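Local coordinates for secreted protein ASP-2 (Necator americanus, PDB 1U53) that is a secreted pathogenesis-related-1 protein of the hookworm and a vaccine antigen against human infection, its molecular role not firmly established, at residues R80-S93 with A152-A166. Numbering follows the deposited sequence.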
ATOM      1  N   ARG A  80       7.644 -12.894  -6.755  1.00 13.87           N
ATOM      2  CA  ARG A  80       6.454 -12.433  -6.064  1.00 13.32           C
ATOM      3  C   ARG A  80       5.268 -12.638  -6.974  1.00 13.42           C
ATOM      4  O   ARG A  80       4.554 -11.693  -7.364  1.00 14.47           O
ATOM      5  CB  ARG A  80       6.622 -10.955  -5.733  1.00 13.29           C
ATOM      6  CG  ARG A  80       7.060 -10.116  -6.918  1.00 13.49           C
ATOM      7  CD  ARG A  80       6.797  -8.639  -6.635  1.00 13.74           C
ATOM      8  NE  ARG A  80       7.654  -7.736  -7.398  1.00 14.99           N
ATOM      9  CZ  ARG A  80       7.239  -6.691  -8.098  1.00 17.07           C
ATOM     10  NH1 ARG A  80       5.932  -6.408  -8.180  1.00 15.79           N
ATOM     11  NH2 ARG A  80       8.130  -5.915  -8.731  1.00 18.38           N
ATOM     12  N   LYS A  81       5.046 -13.894  -7.365  1.00 14.49           N
ATOM     13  CA  LYS A  81       4.044 -14.143  -8.381  1.00 15.11           C
ATOM     14  C   LYS A  81       2.687 -13.584  -8.029  1.00 15.09           C
ATOM     15  O   LYS A  81       2.138 -13.866  -6.974  1.00 16.25           O
ATOM     16  CB  LYS A  81       3.916 -15.640  -8.650  1.00 18.83           C
ATOM     17  CG  LYS A  81       5.142 -16.186  -9.323  1.00 22.86           C
ATOM     18  CD  LYS A  81       5.062 -17.675  -9.501  1.00 27.15           C
ATOM     19  CE  LYS A  81       5.895 -18.377  -8.426  1.00 30.37           C
ATOM     20  NZ  LYS A  81       5.206 -18.539  -7.114  1.00 30.30           N
ATOM     21  N   GLY A  82       2.152 -12.815  -8.947  1.00 16.62           N
ATOM     22  CA  GLY A  82       0.804 -12.297  -8.797  1.00 16.73           C
ATOM     23  C   GLY A  82       0.719 -11.114  -7.838  1.00 17.40           C
ATOM     24  O   GLY A  82      -0.403 -10.734  -7.441  1.00 18.76           O
ATOM     25  N   LEU A  83       1.868 -10.556  -7.461  1.00 14.89           N
ATOM     26  CA  LEU A  83       1.891  -9.498  -6.411  1.00 12.26           C
ATOM     27  C   LEU A  83       2.525  -8.200  -6.844  1.00 12.45           C
ATOM     28  O   LEU A  83       3.477  -8.198  -7.646  1.00 12.87           O
ATOM     29  CB  LEU A  83       2.665  -9.976  -5.186  1.00 13.04           C
ATOM     30  CG  LEU A  83       2.089 -11.234  -4.570  1.00 12.03           C
ATOM     31  CD1 LEU A  83       3.071 -11.735  -3.495  1.00 13.84           C
ATOM     32  CD2 LEU A  83       0.707 -10.980  -3.965  1.00 13.84           C
ATOM     33  N   GLY A  84       2.036  -7.075  -6.278  1.00 11.43           N
ATOM     34  CA  GLY A  84       2.675  -5.767  -6.477  1.00 11.85           C
ATOM     35  C   GLY A  84       3.666  -5.549  -5.332  1.00 11.18           C
ATOM     36  O   GLY A  84       3.805  -6.399  -4.423  1.00 10.49           O
ATOM     37  N   GLU A  85       4.371  -4.417  -5.362  1.00  9.96           N
ATOM     38  CA  GLU A  85       5.428  -4.244  -4.376  1.00  9.52           C
ATOM     39  C   GLU A  85       5.781  -2.762  -4.218  1.00 10.51           C
ATOM     40  O   GLU A  85       5.926  -2.025  -5.241  1.00 10.75           O
ATOM     41  CB  GLU A  85       6.677  -4.966  -4.845  1.00 10.67           C
ATOM     42  CG  GLU A  85       7.879  -4.896  -3.835  1.00  9.38           C
ATOM     43  CD  GLU A  85       9.044  -5.688  -4.398  1.00 11.83           C
ATOM     44  OE1 GLU A  85       9.673  -5.206  -5.381  1.00 12.65           O
ATOM     45  OE2 GLU A  85       9.260  -6.837  -3.937  1.00 12.69           O
ATOM     46  N   ASN A  86       5.940  -2.332  -2.958  1.00  9.79           N
ATOM     47  CA  ASN A  86       6.473  -0.978  -2.645  1.00  9.72           C
ATOM     48  C   ASN A  86       7.689  -1.175  -1.783  1.00  9.35           C
ATOM     49  O   ASN A  86       7.698  -2.029  -0.906  1.00  9.90           O
ATOM     50  CB  ASN A  86       5.477  -0.187  -1.806  1.00 10.44           C
ATOM     51  CG  ASN A  86       4.390   0.455  -2.651  1.00 11.34           C
ATOM     52  OD1 ASN A  86       4.639   0.732  -3.836  1.00 14.10           O
ATOM     53  ND2 ASN A  86       3.248   0.799  -2.042  1.00 10.86           N
ATOM     54  N   ILE A  87       8.745  -0.392  -2.039  1.00  9.79           N
ATOM     55  CA  ILE A  87       9.943  -0.543  -1.198  1.00 10.32           C
ATOM     56  C   ILE A  87      10.330   0.811  -0.577  1.00 10.30           C
ATOM     57  O   ILE A  87       9.950   1.885  -1.096  1.00 10.27           O
ATOM     58  CB  ILE A  87      11.148  -1.129  -1.983  1.00 11.66           C
ATOM     59  CG1 ILE A  87      11.570  -0.200  -3.120  1.00 13.17           C
ATOM     60  CG2 ILE A  87      10.816  -2.548  -2.454  1.00 12.08           C
ATOM     61  CD1 ILE A  87      12.809  -0.736  -3.890  1.00 12.57           C
ATOM     62  N   PHE A  88      11.012   0.774   0.574  1.00  9.36           N
ATOM     63  CA  PHE A  88      11.369   2.016   1.290  1.00 11.08           C
ATOM     64  C   PHE A  88      12.636   1.756   2.060  1.00 11.80           C
ATOM     65  O   PHE A  88      12.874   0.627   2.514  1.00 11.38           O
ATOM     66  CB  PHE A  88      10.252   2.416   2.281  1.00 11.76           C
ATOM     67  CG  PHE A  88      10.633   3.505   3.280  1.00 12.63           C
ATOM     68  CD1 PHE A  88      10.509   4.841   2.961  1.00 12.73           C
ATOM     69  CD2 PHE A  88      11.090   3.156   4.547  1.00 13.20           C
ATOM     70  CE1 PHE A  88      10.850   5.854   3.921  1.00 15.35           C
ATOM     71  CE2 PHE A  88      11.465   4.148   5.503  1.00 15.03           C
ATOM     72  CZ  PHE A  88      11.330   5.504   5.158  1.00 14.49           C
ATOM     73  N   MET A  89      13.462   2.781   2.222  1.00 12.06           N
ATOM     74  CA  MET A  89      14.611   2.582   3.120  1.00 12.37           C
ATOM     75  C   MET A  89      14.874   3.853   3.910  1.00 13.15           C
ATOM     76  O   MET A  89      14.598   4.975   3.450  1.00 13.69           O
ATOM     77  CB  MET A  89      15.873   2.188   2.364  1.00 13.10           C
ATOM     78  CG  MET A  89      16.322   3.251   1.356  1.00 16.23           C
ATOM     79  SD  MET A  89      17.867   2.760   0.585  1.00 21.24           S
ATOM     80  CE  MET A  89      18.994   3.230   1.848  1.00 18.49           C
ATOM     81  N   SER A  90      15.459   3.640   5.095  1.00 13.08           N
ATOM     82  CA  SER A  90      15.961   4.715   5.928  1.00 14.07           C
ATOM     83  C   SER A  90      17.397   4.401   6.315  1.00 13.95           C
ATOM     84  O   SER A  90      17.757   3.261   6.471  1.00 13.91           O
ATOM     85  CB  SER A  90      15.143   4.739   7.225  1.00 15.68           C
ATOM     86  OG  SER A  90      15.751   5.558   8.199  1.00 16.61           O
ATOM     87  N   SER A  91      18.225   5.424   6.526  1.00 14.77           N
ATOM     88  CA  SER A  91      19.582   5.174   6.974  1.00 15.00           C
ATOM     89  C   SER A  91      19.667   4.809   8.462  1.00 14.52           C
ATOM     90  O   SER A  91      20.745   4.414   8.910  1.00 15.84           O
ATOM     91  CB  SER A  91      20.438   6.449   6.774  1.00 17.54           C
ATOM     92  OG  SER A  91      19.960   7.425   7.704  1.00 22.52           O
ATOM     93  N   ASP A  92      18.567   4.939   9.213  1.00 14.97           N
ATOM     94  CA  ASP A  92      18.528   4.518  10.630  1.00 14.50           C
ATOM     95  C   ASP A  92      18.274   3.014  10.700  1.00 14.22           C
ATOM     96  O   ASP A  92      17.130   2.583  10.873  1.00 11.98           O
ATOM     97  CB  ASP A  92      17.400   5.298  11.332  1.00 16.68           C
ATOM     98  CG  ASP A  92      17.381   5.139  12.840  1.00 18.32           C
ATOM     99  OD1 ASP A  92      18.128   4.317  13.380  1.00 17.78           O
ATOM    100  OD2 ASP A  92      16.555   5.852  13.468  1.00 19.24           O
ATOM    101  N   SER A  93      19.362   2.244  10.593  1.00 13.48           N
ATOM    102  CA  SER A  93      19.360   0.752  10.533  1.00 15.17           C
ATOM    103  C   SER A  93      18.570   0.107  11.621  1.00 15.07           C
ATOM    104  O   SER A  93      17.812  -0.882  11.403  1.00 16.78           O
ATOM    105  CB  SER A  93      20.821   0.242  10.605  1.00 18.08           C
ATOM    106  OG  SER A  93      21.291   0.350   9.294  1.00 27.28           O
ATOM    107  N   ALA A 152      16.622  -4.996   9.410  1.00 14.13           N
ATOM    108  CA  ALA A 152      17.694  -4.112   9.827  1.00 16.19           C
ATOM    109  C   ALA A 152      18.947  -4.573   9.152  1.00 16.80           C
ATOM    110  O   ALA A 152      19.616  -5.496   9.645  1.00 19.19           O
ATOM    111  CB  ALA A 152      17.881  -4.173  11.332  1.00 18.90           C
ATOM    112  N   CYS A 153      19.274  -3.953   8.020  1.00 16.19           N
ATOM    113  CA  CYS A 153      20.459  -4.331   7.288  1.00 17.75           C
ATOM    114  C   CYS A 153      21.640  -3.594   7.865  1.00 19.61           C
ATOM    115  O   CYS A 153      21.492  -2.762   8.766  1.00 19.52           O
ATOM    116  CB  CYS A 153      20.303  -3.962   5.824  1.00 16.16           C
ATOM    117  SG  CYS A 153      18.927  -4.768   5.027  1.00 16.60           S
ATOM    118  N   SER A 154      22.824  -3.863   7.340  1.00 21.22           N
ATOM    119  CA  SER A 154      24.018  -3.269   7.947  1.00 22.94           C
ATOM    120  C   SER A 154      23.966  -1.746   7.896  1.00 23.06           C
ATOM    121  O   SER A 154      24.302  -1.068   8.883  1.00 23.65           O
ATOM    122  CB  SER A 154      25.276  -3.780   7.246  1.00 26.03           C
ATOM    123  OG  SER A 154      25.376  -5.186   7.423  1.00 29.45           O
ATOM    124  N   ASN A 155      23.522  -1.206   6.764  1.00 20.85           N
ATOM    125  CA  ASN A 155      23.539   0.238   6.545  1.00 21.06           C
ATOM    126  C   ASN A 155      22.216   0.902   6.203  1.00 20.15           C
ATOM    127  O   ASN A 155      22.203   2.070   5.818  1.00 20.10           O
ATOM    128  CB  ASN A 155      24.564   0.598   5.465  1.00 23.63           C
ATOM    129  CG  ASN A 155      25.983   0.489   5.979  1.00 29.35           C
ATOM    130  OD1 ASN A 155      26.212   0.061   7.113  1.00 32.51           O
ATOM    131  ND2 ASN A 155      26.936   0.893   5.171  1.00 31.59           N
ATOM    132  N   MET A 156      21.112   0.177   6.355  1.00 17.65           N
ATOM    133  CA  MET A 156      19.796   0.763   6.127  1.00 16.03           C
ATOM    134  C   MET A 156      18.757  -0.068   6.856  1.00 15.13           C
ATOM    135  O   MET A 156      18.973  -1.254   7.126  1.00 15.64           O
ATOM    136  CB  MET A 156      19.424   0.782   4.633  1.00 16.72           C
ATOM    137  CG  MET A 156      19.316  -0.639   4.024  1.00 16.96           C
ATOM    138  SD  MET A 156      18.748  -0.518   2.308  1.00 17.52           S
ATOM    139  CE  MET A 156      19.121  -2.190   1.800  1.00 16.87           C
ATOM    140  N   CYS A 157      17.626   0.556   7.137  1.00 13.76           N
ATOM    141  CA  CYS A 157      16.455  -0.177   7.595  1.00 12.19           C
ATOM    142  C   CYS A 157      15.662  -0.329   6.302  1.00 12.12           C
ATOM    143  O   CYS A 157      15.345   0.687   5.675  1.00 13.05           O
ATOM    144  CB  CYS A 157      15.662   0.646   8.619  1.00 14.61           C
ATOM    145  SG  CYS A 157      14.092  -0.163   9.062  1.00 14.24           S
ATOM    146  N   TYR A 158      15.403  -1.574   5.861  1.00  9.78           N
ATOM    147  CA  TYR A 158      14.842  -1.810   4.530  1.00 10.95           C
ATOM    148  C   TYR A 158      13.442  -2.417   4.663  1.00 10.87           C
ATOM    149  O   TYR A 158      13.255  -3.421   5.351  1.00 10.06           O
ATOM    150  CB  TYR A 158      15.793  -2.733   3.746  1.00 11.60           C
ATOM    151  CG  TYR A 158      15.366  -3.083   2.348  1.00 11.71           C
ATOM    152  CD1 TYR A 158      14.760  -2.129   1.513  1.00 12.32           C
ATOM    153  CD2 TYR A 158      15.648  -4.327   1.812  1.00 12.98           C
ATOM    154  CE1 TYR A 158      14.377  -2.440   0.203  1.00 12.42           C
ATOM    155  CE2 TYR A 158      15.238  -4.661   0.503  1.00 13.44           C
ATOM    156  CZ  TYR A 158      14.621  -3.720  -0.294  1.00 12.41           C
ATOM    157  OH  TYR A 158      14.257  -4.055  -1.584  1.00 12.20           O
ATOM    158  N   VAL A 159      12.452  -1.762   4.035  1.00 10.29           N
ATOM    159  CA  VAL A 159      11.040  -2.138   4.200  1.00 10.09           C
ATOM    160  C   VAL A 159      10.518  -2.530   2.853  1.00  9.05           C
ATOM    161  O   VAL A 159      10.650  -1.778   1.877  1.00  9.91           O
ATOM    162  CB  VAL A 159      10.212  -0.929   4.669  1.00  9.70           C
ATOM    163  CG1 VAL A 159       8.726  -1.238   4.738  1.00 11.87           C
ATOM    164  CG2 VAL A 159      10.752  -0.418   6.038  1.00 12.47           C
ATOM    165  N   VAL A 160       9.855  -3.661   2.812  1.00 11.18           N
ATOM    166  CA  VAL A 160       9.196  -4.102   1.600  1.00 10.02           C
ATOM    167  C   VAL A 160       7.782  -4.497   1.951  1.00 10.82           C
ATOM    168  O   VAL A 160       7.570  -5.299   2.849  1.00 11.43           O
ATOM    169  CB  VAL A 160       9.942  -5.347   1.046  1.00 11.39           C
ATOM    170  CG1 VAL A 160       9.266  -5.902  -0.232  1.00 13.13           C
ATOM    171  CG2 VAL A 160      11.371  -4.997   0.703  1.00 12.44           C
ATOM    172  N   CYS A 161       6.790  -3.955   1.227  1.00 10.11           N
ATOM    173  CA  CYS A 161       5.421  -4.495   1.294  1.00  8.94           C
ATOM    174  C   CYS A 161       5.031  -5.112  -0.049  1.00  9.71           C
ATOM    175  O   CYS A 161       5.406  -4.577  -1.098  1.00 10.75           O
ATOM    176  CB  CYS A 161       4.406  -3.387   1.569  1.00  8.87           C
ATOM    177  SG  CYS A 161       4.400  -2.869   3.309  1.00 11.46           S
ATOM    178  N   GLN A 162       4.327  -6.235  -0.028  1.00 10.15           N
ATOM    179  CA  GLN A 162       3.784  -6.752  -1.289  1.00 10.32           C
ATOM    180  C   GLN A 162       2.257  -6.791  -1.192  1.00 10.92           C
ATOM    181  O   GLN A 162       1.701  -6.755  -0.109  1.00 12.29           O
ATOM    182  CB  GLN A 162       4.406  -8.110  -1.683  1.00  9.20           C
ATOM    183  CG  GLN A 162       5.841  -7.893  -2.155  1.00 10.56           C
ATOM    184  CD  GLN A 162       6.670  -9.165  -2.347  1.00 11.47           C
ATOM    185  OE1 GLN A 162       6.157 -10.264  -2.169  1.00 12.97           O
ATOM    186  NE2 GLN A 162       7.957  -9.010  -2.741  1.00 11.49           N
ATOM    187  N   TYR A 163       1.607  -6.898  -2.357  1.00  9.68           N
ATOM    188  CA  TYR A 163       0.196  -6.520  -2.530  1.00  9.47           C
ATOM    189  C   TYR A 163      -0.476  -7.520  -3.473  1.00 10.28           C
ATOM    190  O   TYR A 163      -0.012  -7.687  -4.637  1.00 12.45           O
ATOM    191  CB  TYR A 163       0.176  -5.143  -3.215  1.00 10.23           C
ATOM    192  CG  TYR A 163       0.682  -4.048  -2.308  1.00  9.08           C
ATOM    193  CD1 TYR A 163      -0.200  -3.342  -1.496  1.00  9.06           C
ATOM    194  CD2 TYR A 163       2.028  -3.687  -2.302  1.00 10.48           C
ATOM    195  CE1 TYR A 163       0.293  -2.321  -0.639  1.00  9.52           C
ATOM    196  CE2 TYR A 163       2.525  -2.653  -1.452  1.00 10.66           C
ATOM    197  CZ  TYR A 163       1.657  -1.965  -0.677  1.00 10.29           C
ATOM    198  OH  TYR A 163       2.179  -0.998   0.158  1.00 10.48           O
ATOM    199  N   GLY A 164      -1.541  -8.171  -2.991  1.00 10.49           N
ATOM    200  CA  GLY A 164      -2.325  -9.193  -3.771  1.00 13.47           C
ATOM    201  C   GLY A 164      -3.740  -8.740  -4.012  1.00 13.49           C
ATOM    202  O   GLY A 164      -4.396  -8.445  -3.047  1.00 13.47           O
ATOM    203  N   PRO A 165      -4.320  -9.134  -5.161  1.00 12.37           N
ATOM    204  CA  PRO A 165      -3.668  -9.036  -6.457  1.00 13.51           C
ATOM    205  C   PRO A 165      -2.864  -7.796  -6.714  1.00 14.43           C
ATOM    206  O   PRO A 165      -3.134  -6.750  -6.119  1.00 15.51           O
ATOM    207  CB  PRO A 165      -4.781  -9.187  -7.489  1.00 13.92           C
ATOM    208  CG  PRO A 165      -6.016  -9.348  -6.764  1.00 17.29           C
ATOM    209  CD  PRO A 165      -5.789  -9.250  -5.265  1.00 15.63           C
ATOM    210  N   ALA A 166      -1.907  -7.909  -7.624  1.00 12.15           N
ATOM    211  CA  ALA A 166      -1.063  -6.751  -7.970  1.00 12.01           C
ATOM    212  C   ALA A 166      -1.863  -5.557  -8.501  1.00 13.34           C
ATOM    213  O   ALA A 166      -2.824  -5.728  -9.267  1.00 15.79           O
ATOM    214  CB  ALA A 166      -0.001  -7.121  -8.997  1.00 13.60           C
TER
HETATM  215  O   HOH W   1      23.137   3.699   8.034  1.00 32.52           O
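Glu-85 and Gln-162 face each other in a non-hydrogen-bonded pair of two antiparallel strands, 84-90 and 157-164, and their side chains run alongside one another, pointing the same way. Gln-162 NE2 gives a hydrogen bond to Glu-85 OE2 at 2.8 Å, reaching the oxygen on its anti side. The amide is turned 35° from the carboxylate. Glu-85 holds CG anti to its backbone N (chi1 -178°) and stays extended beyond it, which brings the carboxylate level with the amide. Ser-75 and Asn-66 also bond to OE2, so three donors grip this buried oxygen, while Thr-62 of helix 57-67 takes up Gln-162 OE1. On the same face, Ile-87 CG2 lies 4.0 Å from Val-160 CG2, the two chains side by side. Val-160 CG2 in turn sits over one face of the Tyr-158 ring, near its rim. Farther along, Met-89 bends at its last torsion and brings CE to 3.7 Å from Met-156 CB.

The other face carries Asn-86 and Tyr-163, which cross at about a right angle, amide and ring planes 70° apart. Asn-86 ND2 donates to Tyr-163 OH at 3.0 Å, the hydroxyl tilted from the amide plane; His-134 O also accepts from ND2, and the hydroxyl bonds to His-24 as well. Beyond them, Phe-88 CD2 meets Val-159 CG2 at 3.9 Å, the methyl at the ring edge. Paired backbone bonds join Asn-86 to Cys-161, Phe-88 to Val-159 and Ser-90 to Cys-157. With helix 57-67 against the Val-160 face and helices 97-109 and 133-138 against the Tyr-163 face, this is the edge pair of the central sheet in the alpha-beta-alpha sandwich of the CAP (PR-1) fold.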